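Local coordinates for protein aspartokinase (Synechocystis, PDB 3L76) that binds lysine and threonine at its ACT domains and probably catalyses ATP-dependent phosphorylation of the aspartate beta-carboxyl group, opening their biosynthesis, at residues Q6-T11 and Q24-T29; I302-H307 and N312-T317; E559-S564 and I568-P573. All blocks are in the same frame, centred on the assembly; numbering follows the deposited sequence.

In the fold
Contact 1 (6-11 with 24-29) belongs to the amino acid kinase part of the chain, while contacts 2 and 3 are hairpins in two different ACT ranges. Centre to centre, contact 1 is about 49 Å from contact 2 and about 41 Å from contact 3, across the middle of the chain. The centres of contacts 2 and 3 are about 10 Å apart, and the two join directly: Gln304 O accepts a hydrogen bond from Ile561 N at 2.9 Å, and Gln304 NE2 donates to Glu559 O at 3.1 Å. Between them they help line two effector sites: Gln304 of contact 2 holds a bound threonine, and Thr563, Ser564 and Ile568 of contact 3 line a lysine pocket.

Contact 1: Q6-T11 and Q24-T29; sequences QKFGGT and QRIKRT
Gln6 and Phe8 of a strand meet Ile26 and Thr29 of a helix in a buried strand-on-helix contact within the amino acid kinase part of the chain. The geometry is that of a helix laid over a strand: the axes of 6-8 and 24-29 run antiparallel, 173° apart, and come no closer than 11.6 Å, a spacing filled by side chains. No hydrogen bond crosses the gap. From the strand, Gln6 extends its chain so that the amide arrives between two helix residues. Its OE1 lies 4.0 Å from Ile26 CG1, the two side chains running past one another head to tail, and Gln6 NE2 approaches Thr29 CG2 at 3.6 Å. Thr29 OG1 is turned back along its own helix, hydrogen-bonding Arg25 O at 2.9 Å from above the carbonyl plane; the same oxygen also receives Thr29 N. That bond holds the methyl of Thr29 where it meets the glutamine. The amide nitrogen of Gln6 makes a weak hydrogen bond to Glu172 instead. The elements are those of a beta-alpha-beta crossover, in which helix 16-31 connects the parallel strands 3-8 and 35-40, and residues 6-11 carry the lysine-phenylalanine-glycine-glycine-threonine core of the aspartokinase signature. Apolar packing continues at Phe8, whose CE1 is 4.3 Å from Ile26 CD1. With CD1 anti along the chain (chi2 -176°), Ile26 stretches toward that ring, which also stacks with Tyr174. Leu36 on the next strand touches Gln6, Ile26 and Thr29, and Val38 touches Ile26.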
# COMPACT_ATOMS: atom_id res chain seq x y z
N GLN A 6 -10.74 1.04 -20.40
CA GLN A 6 -9.35 0.92 -20.85
C GLN A 6 -8.45 0.38 -19.74
O GLN A 6 -8.67 0.66 -18.56
CB GLN A 6 -8.81 2.27 -21.35
CG GLN A 6 -9.60 2.89 -22.49
CD GLN A 6 -8.97 4.18 -23.00
OE1 GLN A 6 -8.03 4.71 -22.40
NE2 GLN A 6 -9.48 4.69 -24.11
N LYS A 7 -7.45 -0.40 -20.11
CA LYS A 7 -6.48 -0.91 -19.15
C LYS A 7 -5.08 -0.63 -19.67
O LYS A 7 -4.83 -0.72 -20.86
CB LYS A 7 -6.66 -2.41 -18.88
CG LYS A 7 -5.48 -3.27 -19.31
CD LYS A 7 -4.62 -3.76 -18.13
CE LYS A 7 -3.40 -4.52 -18.65
NZ LYS A 7 -2.61 -5.23 -17.61
N PHE A 8 -4.19 -0.27 -18.76
CA PHE A 8 -2.81 0.05 -19.10
C PHE A 8 -1.86 -0.76 -18.24
O PHE A 8 -1.95 -0.74 -17.01
CB PHE A 8 -2.54 1.54 -18.91
CG PHE A 8 -3.31 2.42 -19.86
CD1 PHE A 8 -4.57 2.90 -19.53
CD2 PHE A 8 -2.77 2.77 -21.09
CE1 PHE A 8 -5.27 3.72 -20.40
CE2 PHE A 8 -3.47 3.59 -21.97
CZ PHE A 8 -4.72 4.07 -21.63
N GLY A 9 -0.96 -1.48 -18.89
CA GLY A 9 -0.01 -2.33 -18.20
C GLY A 9 1.15 -1.58 -17.59
O GLY A 9 1.29 -0.37 -17.77
N GLY A 10 1.99 -2.31 -16.86
CA GLY A 10 3.13 -1.75 -16.17
C GLY A 10 4.00 -0.84 -17.01
O GLY A 10 4.14 0.34 -16.70
N THR A 11 4.58 -1.38 -18.08
CA THR A 11 5.49 -0.61 -18.92
C THR A 11 4.87 0.68 -19.43
O THR A 11 5.55 1.70 -19.54
CB THR A 11 5.97 -1.43 -20.12
OG1 THR A 11 4.83 -1.88 -20.87
CG2 THR A 11 6.78 -2.63 -19.66
N GLN A 24 -2.93 11.99 -21.41
CA GLN A 24 -3.24 12.77 -22.60
C GLN A 24 -4.25 12.03 -23.46
O GLN A 24 -5.30 12.58 -23.80
CB GLN A 24 -1.98 13.07 -23.40
CG GLN A 24 -1.91 14.51 -23.91
CD GLN A 24 -2.00 15.53 -22.78
OE1 GLN A 24 -1.24 15.48 -21.81
NE2 GLN A 24 -2.93 16.46 -22.91
N ARG A 25 -3.95 10.77 -23.79
CA ARG A 25 -4.83 9.97 -24.64
C ARG A 25 -6.21 9.79 -24.03
O ARG A 25 -7.22 9.88 -24.73
CB ARG A 25 -4.23 8.60 -24.95
CG ARG A 25 -5.19 7.70 -25.72
CD ARG A 25 -4.84 6.22 -25.59
NE ARG A 25 -3.48 5.94 -26.04
CZ ARG A 25 -3.15 5.67 -27.30
NH1 ARG A 25 -4.09 5.64 -28.24
NH2 ARG A 25 -1.89 5.43 -27.62
N ILE A 26 -6.26 9.52 -22.73
CA ILE A 26 -7.53 9.39 -22.04
C ILE A 26 -8.36 10.66 -22.26
O ILE A 26 -9.52 10.59 -22.67
CB ILE A 26 -7.36 9.14 -20.53
CG1 ILE A 26 -6.58 7.84 -20.29
CG2 ILE A 26 -8.71 9.05 -19.85
CD1 ILE A 26 -6.45 7.49 -18.82
N LYS A 27 -7.75 11.81 -21.99
CA LYS A 27 -8.42 13.09 -22.23
C LYS A 27 -8.97 13.17 -23.66
O LYS A 27 -10.15 13.47 -23.86
CB LYS A 27 -7.48 14.25 -21.95
N ARG A 28 -8.11 12.89 -24.64
CA ARG A 28 -8.53 12.92 -26.05
C ARG A 28 -9.72 11.99 -26.27
O ARG A 28 -10.68 12.35 -26.97
CB ARG A 28 -7.38 12.55 -26.99
CG ARG A 28 -6.07 13.28 -26.74
CD ARG A 28 -5.14 13.21 -27.95
NE ARG A 28 -5.10 11.87 -28.54
CZ ARG A 28 -4.14 10.98 -28.34
NH1 ARG A 28 -3.11 11.29 -27.55
NH2 ARG A 28 -4.19 9.79 -28.92
N THR A 29 -9.65 10.80 -25.67
CA THR A 29 -10.72 9.81 -25.76
C THR A 29 -12.04 10.33 -25.21
O THR A 29 -13.11 10.15 -25.81
CB THR A 29 -10.37 8.51 -25.00
OG1 THR A 29 -9.18 7.93 -25.54
CG2 THR A 29 -11.52 7.52 -25.08

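Contact 2: I302-H307 and N312-T317; sequences IIQSIH and NDIAFT. With THR (threonine), chain C.
Asn312 and Gln304, the residues most deeply engaged, bring two side-chain amides together near the turn of the hairpin, their planes 54° apart. Asn312 reaches across to the loop backbone: its ND2 donates to Ser305 O at 2.9 Å with an N-H...O angle of 172°, and the acceptor lies in the plane of the amide. The other end of that amide, OD1, takes the backbone N of Asp313 at 2.7 Å and a proton from a water that in turn accepts a weak bond from Ser305 N. Both amide ends are thus gripped, which fixes the rotation of the group. Gln304 leaves its backbone with CG anti to N (chi1 -180°) and continues extended past Ile314, whose CG1 is 3.4 Å from Gln304 OE1. This carries OE1 to the bound threonine, whose OG1 donates to it at 2.7 Å; NE2 adds a weak bond to the same hydroxyl and hydrogen-bonds to the backbone oxygens of Ile558 and Glu559. The hairpin belongs to an ACT domain, and the threonine pocket lies between it and another: Asp280 and Ala285 come from the same range, Asn557 from the 530-588 range. Toward its other end the strands pair regularly. Ile303 and Ala315 form an antiparallel hydrogen-bonded pair, with Ile303 N to Ala315 O at 2.9 Å, and the Ala315 methyl lies on the same face as Ile303. On the opposite face Ile302 CG1 meets Phe316 CB at 4.2 Å, beneath helix 284-294.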
# COMPACT_ATOMS: atom_id res chain seq x y z
N ILE A 302 -7.96 -36.00 -34.80
CA ILE A 302 -6.83 -36.75 -35.33
C ILE A 302 -5.88 -37.08 -34.18
O ILE A 302 -5.33 -36.19 -33.52
CB ILE A 302 -6.09 -36.00 -36.46
CG1 ILE A 302 -7.07 -35.60 -37.56
CG2 ILE A 302 -4.94 -36.87 -37.03
CD1 ILE A 302 -6.41 -34.88 -38.71
N ILE A 303 -5.71 -38.37 -33.92
CA ILE A 303 -4.88 -38.83 -32.82
C ILE A 303 -3.77 -39.78 -33.29
O ILE A 303 -4.02 -40.83 -33.89
CB ILE A 303 -5.74 -39.50 -31.73
CG1 ILE A 303 -6.92 -38.60 -31.35
CG2 ILE A 303 -4.90 -39.88 -30.50
CD1 ILE A 303 -7.78 -39.14 -30.22
N GLN A 304 -2.53 -39.41 -33.03
CA GLN A 304 -1.42 -40.30 -33.28
C GLN A 304 -0.44 -40.26 -32.12
O GLN A 304 0.27 -39.28 -31.93
CB GLN A 304 -0.72 -39.94 -34.57
CG GLN A 304 0.46 -40.86 -34.89
CD GLN A 304 1.24 -40.38 -36.10
OE1 GLN A 304 0.70 -40.26 -37.22
NE2 GLN A 304 2.51 -40.09 -35.88
N SER A 305 -0.42 -41.34 -31.35
CA SER A 305 0.47 -41.43 -30.19
C SER A 305 1.88 -41.87 -30.63
O SER A 305 2.25 -41.71 -31.79
CB SER A 305 -0.11 -42.36 -29.12
OG SER A 305 0.75 -42.48 -27.99
N ILE A 306 2.65 -42.38 -29.68
CA ILE A 306 4.03 -42.75 -29.94
C ILE A 306 4.16 -43.97 -30.87
O ILE A 306 3.29 -44.85 -30.88
CB ILE A 306 4.79 -42.99 -28.61
CG1 ILE A 306 6.29 -43.10 -28.87
CG2 ILE A 306 4.26 -44.22 -27.89
CD1 ILE A 306 7.10 -43.27 -27.64
N HIS A 307 5.24 -44.01 -31.65
CA HIS A 307 5.50 -45.12 -32.57
C HIS A 307 5.57 -46.46 -31.83
O HIS A 307 5.84 -46.52 -30.63
CB HIS A 307 6.82 -44.90 -33.30
CG HIS A 307 8.01 -45.02 -32.41
ND1 HIS A 307 8.74 -46.18 -32.30
CD2 HIS A 307 8.58 -44.14 -31.56
CE1 HIS A 307 9.71 -46.01 -31.43
NE2 HIS A 307 9.63 -44.78 -30.96
N ASN A 312 3.52 -46.81 -36.94
CA ASN A 312 2.57 -46.16 -36.04
C ASN A 312 1.13 -46.40 -36.48
O ASN A 312 0.90 -46.91 -37.56
CB ASN A 312 2.84 -44.65 -35.97
CG ASN A 312 2.47 -44.05 -34.63
OD1 ASN A 312 1.65 -44.59 -33.89
ND2 ASN A 312 3.09 -42.92 -34.30
N ASP A 313 0.17 -46.02 -35.63
CA ASP A 313 -1.24 -45.99 -36.04
C ASP A 313 -1.67 -44.54 -36.29
O ASP A 313 -1.07 -43.59 -35.79
CB ASP A 313 -2.12 -46.63 -34.99
CG ASP A 313 -1.65 -48.00 -34.56
OD1 ASP A 313 -1.16 -48.80 -35.39
OD2 ASP A 313 -1.78 -48.29 -33.35
N ILE A 314 -2.70 -44.37 -37.11
CA ILE A 314 -3.32 -43.07 -37.27
C ILE A 314 -4.84 -43.19 -37.09
O ILE A 314 -5.49 -43.99 -37.75
CB ILE A 314 -3.01 -42.45 -38.62
CG1 ILE A 314 -1.49 -42.31 -38.79
CG2 ILE A 314 -3.70 -41.10 -38.74
CD1 ILE A 314 -1.06 -41.68 -40.10
N ALA A 315 -5.39 -42.42 -36.16
CA ALA A 315 -6.82 -42.48 -35.89
C ALA A 315 -7.44 -41.14 -36.13
O ALA A 315 -6.82 -40.11 -35.91
CB ALA A 315 -7.09 -42.96 -34.48
N PHE A 316 -8.66 -41.15 -36.64
CA PHE A 316 -9.43 -39.93 -36.82
C PHE A 316 -10.91 -40.20 -36.62
O PHE A 316 -11.34 -41.35 -36.62
CB PHE A 316 -9.14 -39.26 -38.16
CG PHE A 316 -9.49 -40.10 -39.35
CD1 PHE A 316 -10.74 -40.02 -39.93
CD2 PHE A 316 -8.56 -40.95 -39.91
CE1 PHE A 316 -11.05 -40.79 -41.04
CE2 PHE A 316 -8.88 -41.72 -41.02
CZ PHE A 316 -10.12 -41.64 -41.58
N THR A 317 -11.68 -39.15 -36.38
CA THR A 317 -13.12 -39.32 -36.29
C THR A 317 -13.83 -38.49 -37.32
O THR A 317 -13.30 -37.52 -37.86
CB THR A 317 -13.71 -38.97 -34.90
OG1 THR A 317 -13.58 -37.56 -34.64
CG2 THR A 317 -13.01 -39.79 -33.81
N THR C . 5.52 -40.47 -39.38
CA THR C . 4.46 -40.47 -40.40
C THR C . 4.45 -39.18 -41.22
O THR C . 5.25 -38.26 -40.95
CB THR C . 3.07 -40.71 -39.78
OG1 THR C . 2.75 -39.65 -38.86
CG2 THR C . 3.06 -42.03 -39.03
OXT THR C . 3.68 -39.07 -42.18
O HOH W 1 -0.63 -44.27 -32.41

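Contact 3: E559-S564 and I568-P573; sequences EMIATS and ISCVVP. With LYS (lysine), chain E.
Met560 and Val571 project together from one face of an antiparallel hairpin, flank against flank. The bend at the end of the methionine (chi3 -65°) folds its methyl back, so that Met560 CE comes to rest 3.7 Å from Val571 CG2. Farther along this face the relief drops: Ala562 and Ser569 are small and form a low patch beside the methionine and valine. The other face is interlocked differently. Ile561 straddles two residues of the partner strand, its CG2 branch 4.3 Å from Ile568 CG2 and its CG1 branch 4.3 Å from Cys570 SG. Backbone bonds hold this register, with Ser569 N to Ala562 O at 2.9 Å and an N-H...O angle of 174°. At the far end Glu559 and Met560 both face Val571, a classic beta bulge, and the extended Glu559 chain lies along the partner strand, its OE2 3.7 Å from Pro573 CG. The hairpin is part of an ACT domain, and here the end next to the turn receives the bound lysine. The aliphatic part of the ligand lies against Thr563 and Ile568 together, with Ile568 CG1 3.5 Å from its CE, and its NZ donates to Ser564 O at 2.8 Å. An alanine in place of Thr563 would probably open a gap beside CE and NZ of the lysine and lose the weak bond of the hydroxyl to Lys567 O. Helix 543-552 packs on Ile568 and Cys570 through Phe547, strand 520-533 pairs with 567-573, and Met475 and Ile477 of strand 475-479 press onto the low patch at Ala562.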
# COMPACT_ATOMS: atom_id res chain seq x y z
N GLU A 559 6.03 -37.33 -35.42
CA GLU A 559 6.12 -38.33 -34.36
C GLU A 559 4.78 -38.56 -33.67
O GLU A 559 4.40 -39.69 -33.39
CB GLU A 559 7.18 -37.93 -33.32
CG GLU A 559 8.56 -37.63 -33.89
CD GLU A 559 9.65 -37.58 -32.82
OE1 GLU A 559 9.47 -38.22 -31.76
OE2 GLU A 559 10.68 -36.90 -33.03
N MET A 560 4.07 -37.48 -33.39
CA MET A 560 2.76 -37.57 -32.75
C MET A 560 1.86 -36.49 -33.31
O MET A 560 2.32 -35.46 -33.76
CB MET A 560 2.90 -37.44 -31.23
CG MET A 560 3.81 -38.46 -30.58
SD MET A 560 3.52 -38.73 -28.81
CE MET A 560 3.97 -37.13 -28.15
N ILE A 561 0.55 -36.74 -33.28
CA ILE A 561 -0.43 -35.74 -33.67
C ILE A 561 -1.52 -35.69 -32.62
O ILE A 561 -1.93 -36.72 -32.09
CB ILE A 561 -1.10 -36.07 -35.02
CG1 ILE A 561 -0.06 -36.31 -36.11
CG2 ILE A 561 -2.07 -34.98 -35.42
CD1 ILE A 561 -0.62 -37.02 -37.32
N ALA A 562 -1.97 -34.47 -32.31
CA ALA A 562 -3.09 -34.25 -31.38
C ALA A 562 -3.93 -33.05 -31.78
O ALA A 562 -3.45 -32.08 -32.35
CB ALA A 562 -2.59 -34.11 -29.94
N THR A 563 -5.21 -33.10 -31.46
CA THR A 563 -6.13 -32.19 -32.10
C THR A 563 -7.20 -31.62 -31.14
O THR A 563 -7.48 -32.20 -30.09
CB THR A 563 -6.76 -32.92 -33.31
OG1 THR A 563 -6.50 -32.20 -34.52
CG2 THR A 563 -8.22 -33.15 -33.12
N SER A 564 -7.72 -30.45 -31.48
CA SER A 564 -9.05 -30.04 -31.02
C SER A 564 -9.80 -29.58 -32.27
O SER A 564 -9.30 -29.72 -33.38
CB SER A 564 -9.00 -28.94 -29.95
OG SER A 564 -8.60 -27.70 -30.49
N ILE A 568 -4.42 -28.01 -34.44
CA ILE A 568 -3.67 -29.22 -34.74
C ILE A 568 -2.23 -29.03 -34.27
O ILE A 568 -1.59 -28.03 -34.60
CB ILE A 568 -3.67 -29.58 -36.25
CG1 ILE A 568 -5.10 -29.70 -36.79
CG2 ILE A 568 -2.95 -30.90 -36.47
CD1 ILE A 568 -5.21 -29.39 -38.27
N SER A 569 -1.75 -29.98 -33.47
CA SER A 569 -0.35 -30.03 -33.05
C SER A 569 0.37 -31.28 -33.61
O SER A 569 -0.16 -32.40 -33.55
CB SER A 569 -0.25 -30.05 -31.52
OG SER A 569 -0.70 -28.85 -30.96
N CYS A 570 1.57 -31.09 -34.13
CA CYS A 570 2.43 -32.21 -34.51
C CYS A 570 3.68 -32.19 -33.67
O CYS A 570 4.35 -31.15 -33.58
CB CYS A 570 2.85 -32.12 -35.98
SG CYS A 570 1.53 -32.42 -37.13
N VAL A 571 4.01 -33.32 -33.06
CA VAL A 571 5.31 -33.46 -32.41
C VAL A 571 6.32 -33.88 -33.46
O VAL A 571 6.03 -34.66 -34.36
CB VAL A 571 5.30 -34.47 -31.26
CG1 VAL A 571 6.69 -34.57 -30.65
CG2 VAL A 571 4.32 -34.03 -30.23
N VAL A 572 7.53 -33.37 -33.31
CA VAL A 572 8.47 -33.35 -34.41
C VAL A 572 9.88 -33.34 -33.80
O VAL A 572 10.05 -33.03 -32.61
CB VAL A 572 8.19 -32.09 -35.27
CG1 VAL A 572 9.33 -31.07 -35.18
CG2 VAL A 572 7.87 -32.47 -36.68
N PRO A 573 10.88 -33.72 -34.59
CA PRO A 573 12.24 -33.73 -34.02
C PRO A 573 12.71 -32.32 -33.67
O PRO A 573 12.53 -31.41 -34.46
CB PRO A 573 13.08 -34.33 -35.15
CG PRO A 573 12.10 -35.10 -35.98
CD PRO A 573 10.82 -34.33 -35.92
N LYS E . -11.63 -30.40 -40.03
CA LYS E . -10.30 -30.15 -40.57
C LYS E . -9.99 -31.17 -41.68
O LYS E . -10.79 -32.09 -41.94
CB LYS E . -9.23 -30.18 -39.47
CG LYS E . -9.20 -31.47 -38.63
CD LYS E . -8.09 -31.41 -37.55
CE LYS E . -8.50 -30.52 -36.37
NZ LYS E . -9.82 -30.97 -35.80
OXT LYS E . -8.96 -31.09 -42.34